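Local coordinates for protein acetyl-CoA acetyltransferase (Bacillus anthracis, PDB 3SS6) that probably catalyses the thiolase reaction, the reversible Claisen condensation of two acetyl-CoA molecules to acetoacetyl-CoA and free CoA, at residues His5-Val13 and Ala266-Ile277; Leu32-Val41 and Asn252-Leu260. All blocks are in the same frame, centred on the assembly; numbering follows the deposited sequence. Where two conformers were deposited one is given.

Contact 1 (His5-Val13 and Ala266-Ile277); sequences HNVVITAAV and AKEKGLQPLARI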
# COMPACT_ATOMS: atom_id res chain seq x y z
N HIS A 5 1.48 -36.72 -35.20
CA HIS A 5 0.03 -36.88 -35.25
C HIS A 5 -0.67 -35.62 -35.72
O HIS A 5 -0.28 -34.52 -35.36
CB HIS A 5 -0.49 -37.27 -33.87
CG HIS A 5 0.02 -38.60 -33.41
ND1 HIS A 5 -0.64 -39.78 -33.70
CD2 HIS A 5 1.13 -38.95 -32.72
CE1 HIS A 5 0.04 -40.79 -33.20
NE2 HIS A 5 1.12 -40.32 -32.60
N ASN A 6 -1.73 -35.79 -36.51
CA ASN A 6 -2.57 -34.64 -36.84
C ASN A 6 -3.31 -34.21 -35.59
O ASN A 6 -3.71 -35.05 -34.79
CB ASN A 6 -3.60 -35.00 -37.91
CG ASN A 6 -2.97 -35.32 -39.26
OD1 ASN A 6 -1.80 -35.03 -39.50
ND2 ASN A 6 -3.78 -35.89 -40.17
N VAL A 7 -3.51 -32.90 -35.45
CA VAL A 7 -4.19 -32.33 -34.29
C VAL A 7 -5.61 -31.88 -34.66
O VAL A 7 -5.79 -31.08 -35.58
CB VAL A 7 -3.42 -31.14 -33.74
CG1 VAL A 7 -4.12 -30.60 -32.47
CG2 VAL A 7 -1.98 -31.55 -33.43
N VAL A 8 -6.61 -32.39 -33.95
CA VAL A 8 -7.98 -31.98 -34.19
C VAL A 8 -8.57 -31.36 -32.93
O VAL A 8 -8.05 -31.54 -31.83
CB VAL A 8 -8.88 -33.14 -34.69
CG1 VAL A 8 -8.33 -33.69 -36.02
CG2 VAL A 8 -8.98 -34.24 -33.65
N ILE A 9 -9.65 -30.61 -33.11
CA ILE A 9 -10.27 -29.85 -32.05
C ILE A 9 -11.69 -30.36 -31.91
O ILE A 9 -12.45 -30.33 -32.87
CB ILE A 9 -10.32 -28.35 -32.43
CG1 ILE A 9 -8.90 -27.78 -32.50
CG2 ILE A 9 -11.15 -27.56 -31.41
CD1 ILE A 9 -8.79 -26.50 -33.31
N THR A 10 -12.05 -30.84 -30.72
CA THR A 10 -13.37 -31.45 -30.54
C THR A 10 -14.40 -30.60 -29.80
O THR A 10 -15.60 -30.93 -29.78
CB THR A 10 -13.25 -32.82 -29.84
OG1 THR A 10 -12.68 -32.65 -28.54
CG2 THR A 10 -12.39 -33.77 -30.67
N ALA A 11 -13.95 -29.51 -29.18
CA ALA A 11 -14.84 -28.57 -28.51
C ALA A 11 -14.15 -27.22 -28.50
O ALA A 11 -12.92 -27.15 -28.50
CB ALA A 11 -15.16 -29.02 -27.07
N ALA A 12 -14.96 -26.16 -28.51
CA ALA A 12 -14.42 -24.81 -28.50
C ALA A 12 -15.46 -23.90 -27.87
O ALA A 12 -16.51 -23.65 -28.47
CB ALA A 12 -14.11 -24.36 -29.92
N VAL A 13 -15.19 -23.44 -26.65
CA VAL A 13 -16.18 -22.67 -25.90
C VAL A 13 -15.53 -21.48 -25.21
O VAL A 13 -14.31 -21.43 -25.06
CB VAL A 13 -16.90 -23.53 -24.85
CG1 VAL A 13 -17.81 -24.55 -25.54
CG2 VAL A 13 -15.89 -24.23 -23.93
N ALA A 266 -9.42 -39.23 -31.77
CA ALA A 266 -10.80 -38.89 -32.11
C ALA A 266 -11.47 -40.05 -32.86
O ALA A 266 -12.63 -40.37 -32.61
CB ALA A 266 -10.85 -37.61 -32.93
N LYS A 267 -10.74 -40.67 -33.78
CA LYS A 267 -11.28 -41.81 -34.52
C LYS A 267 -11.59 -42.95 -33.56
O LYS A 267 -12.63 -43.61 -33.67
CB LYS A 267 -10.29 -42.28 -35.59
CG LYS A 267 -10.79 -43.46 -36.44
CD LYS A 267 -11.88 -43.02 -37.40
CE LYS A 267 -12.33 -44.16 -38.30
NZ LYS A 267 -13.29 -43.69 -39.34
N GLU A 268 -10.67 -43.18 -32.62
CA GLU A 268 -10.84 -44.22 -31.61
C GLU A 268 -12.15 -44.03 -30.85
O GLU A 268 -12.88 -45.00 -30.59
CB GLU A 268 -9.66 -44.19 -30.63
CG GLU A 268 -9.88 -44.97 -29.34
CD GLU A 268 -8.91 -44.57 -28.23
OE1 GLU A 268 -7.69 -44.78 -28.40
OE2 GLU A 268 -9.37 -44.03 -27.20
N LYS A 269 -12.43 -42.78 -30.50
CA LYS A 269 -13.59 -42.42 -29.69
C LYS A 269 -14.88 -42.30 -30.48
O LYS A 269 -15.96 -42.16 -29.91
CB LYS A 269 -13.33 -41.08 -28.98
CG LYS A 269 -12.21 -41.11 -27.97
CD LYS A 269 -12.44 -42.18 -26.92
CE LYS A 269 -11.58 -41.94 -25.70
NZ LYS A 269 -11.95 -40.67 -25.02
N GLY A 270 -14.77 -42.33 -31.81
CA GLY A 270 -15.93 -42.15 -32.67
C GLY A 270 -16.44 -40.72 -32.67
O GLY A 270 -17.63 -40.47 -32.81
N LEU A 271 -15.52 -39.77 -32.51
CA LEU A 271 -15.88 -38.35 -32.43
C LEU A 271 -15.70 -37.66 -33.77
O LEU A 271 -14.69 -37.87 -34.45
CB LEU A 271 -14.99 -37.63 -31.40
CG LEU A 271 -14.98 -38.07 -29.95
CD1 LEU A 271 -13.97 -37.24 -29.15
CD2 LEU A 271 -16.37 -37.91 -29.36
N GLN A 272 -16.67 -36.83 -34.14
CA GLN A 272 -16.50 -35.91 -35.27
C GLN A 272 -15.93 -34.59 -34.76
O GLN A 272 -16.63 -33.82 -34.10
CB GLN A 272 -17.84 -35.67 -35.97
CG GLN A 272 -17.81 -34.62 -37.08
CD GLN A 272 -16.84 -34.98 -38.19
OE1 GLN A 272 -15.85 -34.29 -38.42
NE2 GLN A 272 -17.13 -36.07 -38.89
N PRO A 273 -14.66 -34.31 -35.06
CA PRO A 273 -14.09 -33.04 -34.60
C PRO A 273 -14.71 -31.86 -35.31
O PRO A 273 -15.30 -32.02 -36.38
CB PRO A 273 -12.60 -33.17 -34.96
CG PRO A 273 -12.37 -34.66 -35.14
CD PRO A 273 -13.66 -35.14 -35.75
N LEU A 274 -14.58 -30.68 -34.70
CA LEU A 274 -15.04 -29.43 -35.29
C LEU A 274 -14.08 -28.96 -36.36
O LEU A 274 -14.50 -28.36 -37.36
CB LEU A 274 -15.11 -28.34 -34.21
CG LEU A 274 -16.03 -28.58 -33.01
CD1 LEU A 274 -15.82 -27.48 -31.97
CD2 LEU A 274 -17.49 -28.63 -33.46
N ALA A 275 -12.79 -29.22 -36.15
CA ALA A 275 -11.75 -28.62 -36.98
C ALA A 275 -10.41 -29.32 -36.78
O ALA A 275 -10.22 -30.04 -35.81
CB ALA A 275 -11.61 -27.13 -36.63
N ARG A 276 -9.49 -29.09 -37.72
CA ARG A 276 -8.11 -29.53 -37.57
C ARG A 276 -7.18 -28.33 -37.60
O ARG A 276 -7.49 -27.29 -38.19
CB ARG A 276 -7.72 -30.53 -38.66
CG ARG A 276 -7.60 -29.91 -40.06
CD ARG A 276 -7.01 -30.89 -41.09
NE ARG A 276 -7.90 -32.03 -41.33
CZ ARG A 276 -7.76 -33.23 -40.76
NH1 ARG A 276 -6.76 -33.46 -39.91
NH2 ARG A 276 -8.62 -34.19 -41.05
N ILE A 277 -6.03 -28.47 -36.95
CA ILE A 277 -5.00 -27.45 -37.07
C ILE A 277 -4.06 -27.85 -38.20
O ILE A 277 -3.53 -28.97 -38.22
CB ILE A 277 -4.22 -27.29 -35.75
CG1 ILE A 277 -5.14 -26.67 -34.68
CG2 ILE A 277 -3.01 -26.38 -35.96
CD1 ILE A 277 -4.57 -26.69 -33.26
O HOH W 1 -2.09 -31.02 -36.93
O HOH W 2 -16.46 -33.10 -31.43
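Ile9 pairs with Ala275 across two antiparallel strands, and here the packing is tight. Both its backbone N and its O are bonded across the contact: Ile9 N donates to Ala275 O at 2.8 Å, and Ile9 O receives Leu274 N, also at 2.8 Å. Because Leu274 and Ala275 both face Ile9, the edge of the pairing is a classic beta bulge, just where the chain arrives from the loop that contains Pro273. The Leu274 side chain packs its CD1 3.8 Å from Ala11 CA and, by its nearest atom, lies about 4 Å from a bound potassium ion. On one face the CD1 end of Ile9 meets Ile277 CG1 (3.9 Å), the two side chains crossing at about a right angle, while Val7 CG1 runs alongside Ile277 CD1; helix 93-107 covers this face. On the other, with Val8 CG1 anti to the carbonyl carbon (chi1 -60°), CG2 falls between N and C and touches Pro273 CG at 3.7 Å and Ala266 CB at 3.9 Å.

Strands 7-19 and 275-284 are thus central neighbours in a mixed sheet of the thiolase fold, joining the N-terminal and C-terminal family regions. A Schellman motif at Gly270 ends helix 263-269 on the way to the second strand.

Toward the solvent side the fit is looser. Asn6 and Arg276 lie side by side, amide and guanidinium planes 80° apart; Asn6 ND2 is hydrogen-bonded to Glu263 OE1, and Arg276 NH2 forms a salt bridge with Glu263 OE2. Water bridges Val7 N to Ile277 O; at the far end, beyond the bulge, another joins Thr10 O to Gln272 O.

Contact 2 (Leu32-Val41 and Asn252-Leu260); sequences LAVPVLQEAV and NDGSAVLVL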
# COMPACT_ATOMS: atom_id res chain seq x y z
N LEU A 32 -12.75 -17.83 -13.31
CA LEU A 32 -13.33 -17.55 -14.62
C LEU A 32 -13.03 -18.69 -15.59
O LEU A 32 -13.81 -19.00 -16.48
CB LEU A 32 -12.77 -16.22 -15.15
CG LEU A 32 -13.27 -15.71 -16.50
CD1 LEU A 32 -14.80 -15.78 -16.57
CD2 LEU A 32 -12.77 -14.26 -16.72
N ALA A 33 -11.89 -19.35 -15.38
CA ALA A 33 -11.51 -20.49 -16.23
C ALA A 33 -12.29 -21.74 -15.89
O ALA A 33 -12.66 -22.49 -16.79
CB ALA A 33 -10.01 -20.78 -16.12
N VAL A 34 -12.55 -21.96 -14.61
CA VAL A 34 -13.15 -23.22 -14.16
C VAL A 34 -14.41 -23.68 -14.92
O VAL A 34 -14.43 -24.79 -15.45
CB VAL A 34 -13.41 -23.21 -12.62
CG1 VAL A 34 -14.41 -24.29 -12.25
CG2 VAL A 34 -12.08 -23.42 -11.86
N PRO A 35 -15.46 -22.85 -15.00
CA PRO A 35 -16.68 -23.36 -15.64
C PRO A 35 -16.52 -23.62 -17.13
O PRO A 35 -17.23 -24.47 -17.70
CB PRO A 35 -17.71 -22.24 -15.40
CG PRO A 35 -16.90 -21.02 -15.08
CD PRO A 35 -15.63 -21.50 -14.43
N VAL A 36 -15.60 -22.89 -17.75
CA VAL A 36 -15.32 -23.06 -19.18
C VAL A 36 -14.51 -24.34 -19.42
O VAL A 36 -14.77 -25.08 -20.38
CB VAL A 36 -14.65 -21.80 -19.76
CG1 VAL A 36 -14.42 -21.96 -21.25
CG2 VAL A 36 -15.54 -20.59 -19.51
N LEU A 37 -13.53 -24.61 -18.55
CA LEU A 37 -12.83 -25.88 -18.59
C LEU A 37 -13.82 -27.03 -18.45
O LEU A 37 -13.76 -28.02 -19.18
CB LEU A 37 -11.84 -25.97 -17.43
CG LEU A 37 -10.59 -25.10 -17.57
CD1 LEU A 37 -9.79 -25.13 -16.27
CD2 LEU A 37 -9.73 -25.55 -18.75
N GLN A 38 -14.72 -26.92 -17.47
CA GLN A 38 -15.69 -27.98 -17.23
C GLN A 38 -16.59 -28.26 -18.42
O GLN A 38 -16.79 -29.43 -18.80
CB GLN A 38 -16.53 -27.66 -15.98
CG GLN A 38 -15.70 -27.70 -14.70
CD GLN A 38 -16.45 -27.16 -13.50
OE1 GLN A 38 -17.31 -26.29 -13.63
NE2 GLN A 38 -16.13 -27.67 -12.31
N GLU A 39 -17.12 -27.20 -19.03
CA GLU A 39 -18.03 -27.38 -20.17
C GLU A 39 -17.26 -27.89 -21.38
O GLU A 39 -17.77 -28.71 -22.13
CB GLU A 39 -18.77 -26.08 -20.48
CG GLU A 39 -19.75 -26.19 -21.66
CD GLU A 39 -20.92 -27.14 -21.41
OE1 GLU A 39 -21.23 -27.45 -20.24
OE2 GLU A 39 -21.54 -27.57 -22.41
N ALA A 40 -16.04 -27.40 -21.58
CA ALA A 40 -15.25 -27.88 -22.71
C ALA A 40 -15.07 -29.38 -22.66
O ALA A 40 -15.26 -30.08 -23.66
CB ALA A 40 -13.88 -27.18 -22.76
N VAL A 41 -14.68 -29.89 -21.49
CA VAL A 41 -14.43 -31.32 -21.36
C VAL A 41 -15.73 -32.10 -21.59
O VAL A 41 -15.74 -33.13 -22.26
CB VAL A 41 -13.77 -31.63 -20.00
CG1 VAL A 41 -13.79 -33.12 -19.70
CG2 VAL A 41 -12.33 -31.09 -19.98
N ASN A 252 -10.96 -5.86 -20.53
CA ASN A 252 -12.06 -6.82 -20.45
C ASN A 252 -11.70 -8.10 -19.72
O ASN A 252 -10.52 -8.38 -19.48
CB ASN A 252 -12.55 -7.17 -21.86
CG ASN A 252 -13.17 -5.99 -22.58
OD1 ASN A 252 -14.37 -5.73 -22.45
ND2 ASN A 252 -12.35 -5.28 -23.34
N ASP A 253 -12.73 -8.88 -19.38
CA ASP A 253 -12.55 -10.14 -18.65
C ASP A 253 -13.13 -11.28 -19.47
O ASP A 253 -14.22 -11.16 -20.02
CB ASP A 253 -13.28 -10.08 -17.30
CG ASP A 253 -12.91 -8.86 -16.48
OD1 ASP A 253 -11.73 -8.46 -16.49
OD2 ASP A 253 -13.80 -8.29 -15.81
N GLY A 254 -12.43 -12.41 -19.54
CA GLY A 254 -13.00 -13.54 -20.26
C GLY A 254 -12.12 -14.76 -20.24
O GLY A 254 -10.94 -14.66 -19.97
N SER A 255 -12.70 -15.93 -20.51
CA SER A 255 -11.89 -17.13 -20.71
C SER A 255 -12.37 -17.86 -21.96
O SER A 255 -13.50 -17.64 -22.43
CB SER A 255 -11.99 -18.06 -19.49
OG SER A 255 -13.34 -18.47 -19.27
N ALA A 256 -11.51 -18.71 -22.51
CA ALA A 256 -11.86 -19.47 -23.71
C ALA A 256 -11.00 -20.72 -23.77
O ALA A 256 -9.80 -20.66 -23.50
CB ALA A 256 -11.66 -18.61 -24.96
N VAL A 257 -11.61 -21.85 -24.14
CA VAL A 257 -10.96 -23.15 -23.98
C VAL A 257 -11.30 -24.04 -25.17
O VAL A 257 -12.45 -24.05 -25.62
CB VAL A 257 -11.48 -23.83 -22.68
CG1 VAL A 257 -10.95 -25.22 -22.54
CG2 VAL A 257 -11.09 -23.00 -21.44
N LEU A 258 -10.31 -24.76 -25.69
CA LEU A 258 -10.54 -25.78 -26.71
C LEU A 258 -10.15 -27.13 -26.13
O LEU A 258 -9.27 -27.22 -25.28
CB LEU A 258 -9.68 -25.53 -27.95
CG LEU A 258 -10.02 -24.40 -28.92
CD1 LEU A 258 -10.01 -23.05 -28.22
CD2 LEU A 258 -9.00 -24.46 -30.04
N VAL A 259 -10.80 -28.20 -26.62
CA VAL A 259 -10.30 -29.54 -26.35
C VAL A 259 -9.63 -30.03 -27.63
O VAL A 259 -10.24 -30.00 -28.71
CB VAL A 259 -11.44 -30.53 -25.95
CG1 VAL A 259 -10.87 -31.94 -25.78
CG2 VAL A 259 -12.13 -30.05 -24.66
N LEU A 260 -8.37 -30.42 -27.51
CA LEU A 260 -7.60 -30.89 -28.66
C LEU A 260 -7.17 -32.32 -28.42
O LEU A 260 -6.90 -32.72 -27.28
CB LEU A 260 -6.36 -30.02 -28.87
CG LEU A 260 -6.61 -28.53 -29.11
CD1 LEU A 260 -6.52 -27.71 -27.79
CD2 LEU A 260 -5.62 -28.00 -30.12
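Ser255 and Leu32 make the polar link between helix and strand: Ser255 OG donates to Leu32 O at 2.9 Å. The approach is from above the carbonyl plane, 52° out of it. The hydroxyl reaches the helix because OG stands between the backbone N and the carbonyl carbon (chi1 60°), and Val36 CG2 is 3.1 Å from Ser255 OG. Leu32 itself lays CD2 over the strand backbone, packing on Gly254 with its N 3.4 Å away.

The apolar part of this first shell is built round Val257. Its CG2 meets Val36 CG1 at 3.5 Å, tighter than usual for two carbons, as the two valines slide past each other in opposite directions. Leu37 CD2 comes in at about a right angle to the same branch, and Val257 CG1 seats against Ala40 CB at 3.5 Å. Two residues further along the strand, Val259 CG2 packs on Ala40 O (3.3 Å).

What brings these groups together is the spacing of Leu32, Val36 and Ala40, four residues apart along one side of the helix, against every second residue of the strand, Ser255, Val257 and Val259. Helix 32-41 runs over strand 252-260 with their N-to-C directions 26° apart. It is kinked near Pro35, where the N of 35 and 36 lacks the bond to the preceding turn.

This is one of the helix-on-sheet layers of the thiolase alpha/beta sandwich. Strand 7-19 lies on one side of strand 252-262 and strand 112-120 on the other; Val13 and Val114 extend the apolar layer under helix 29-43, while helix 93-107 covers the opposite face at Leu258 and Leu260.

The centres of contact 1 and contact 2 are about 17 Å apart, yet both rest on one mixed sheet in which strand 252-262 neighbours strand 7-19, and strand 7-19 neighbours strand 275-284. In sequence, 5-13 comes first, then 32-41, then 252-260, then 266-277, so the segments of contact 2 fall between those of contact 1. Strand 7-19 is followed by helix 29-43, and strand 252-262 by helix 263-269. Contacts 1 and 2 meet directly: Thr10 N lies 2.8 Å from Val259 O, a probable hydrogen bond. Contact 1 pairs neighbouring strands within the sheet; contact 2 lays a helix on it, so together they tie distant chain regions into one layered unit.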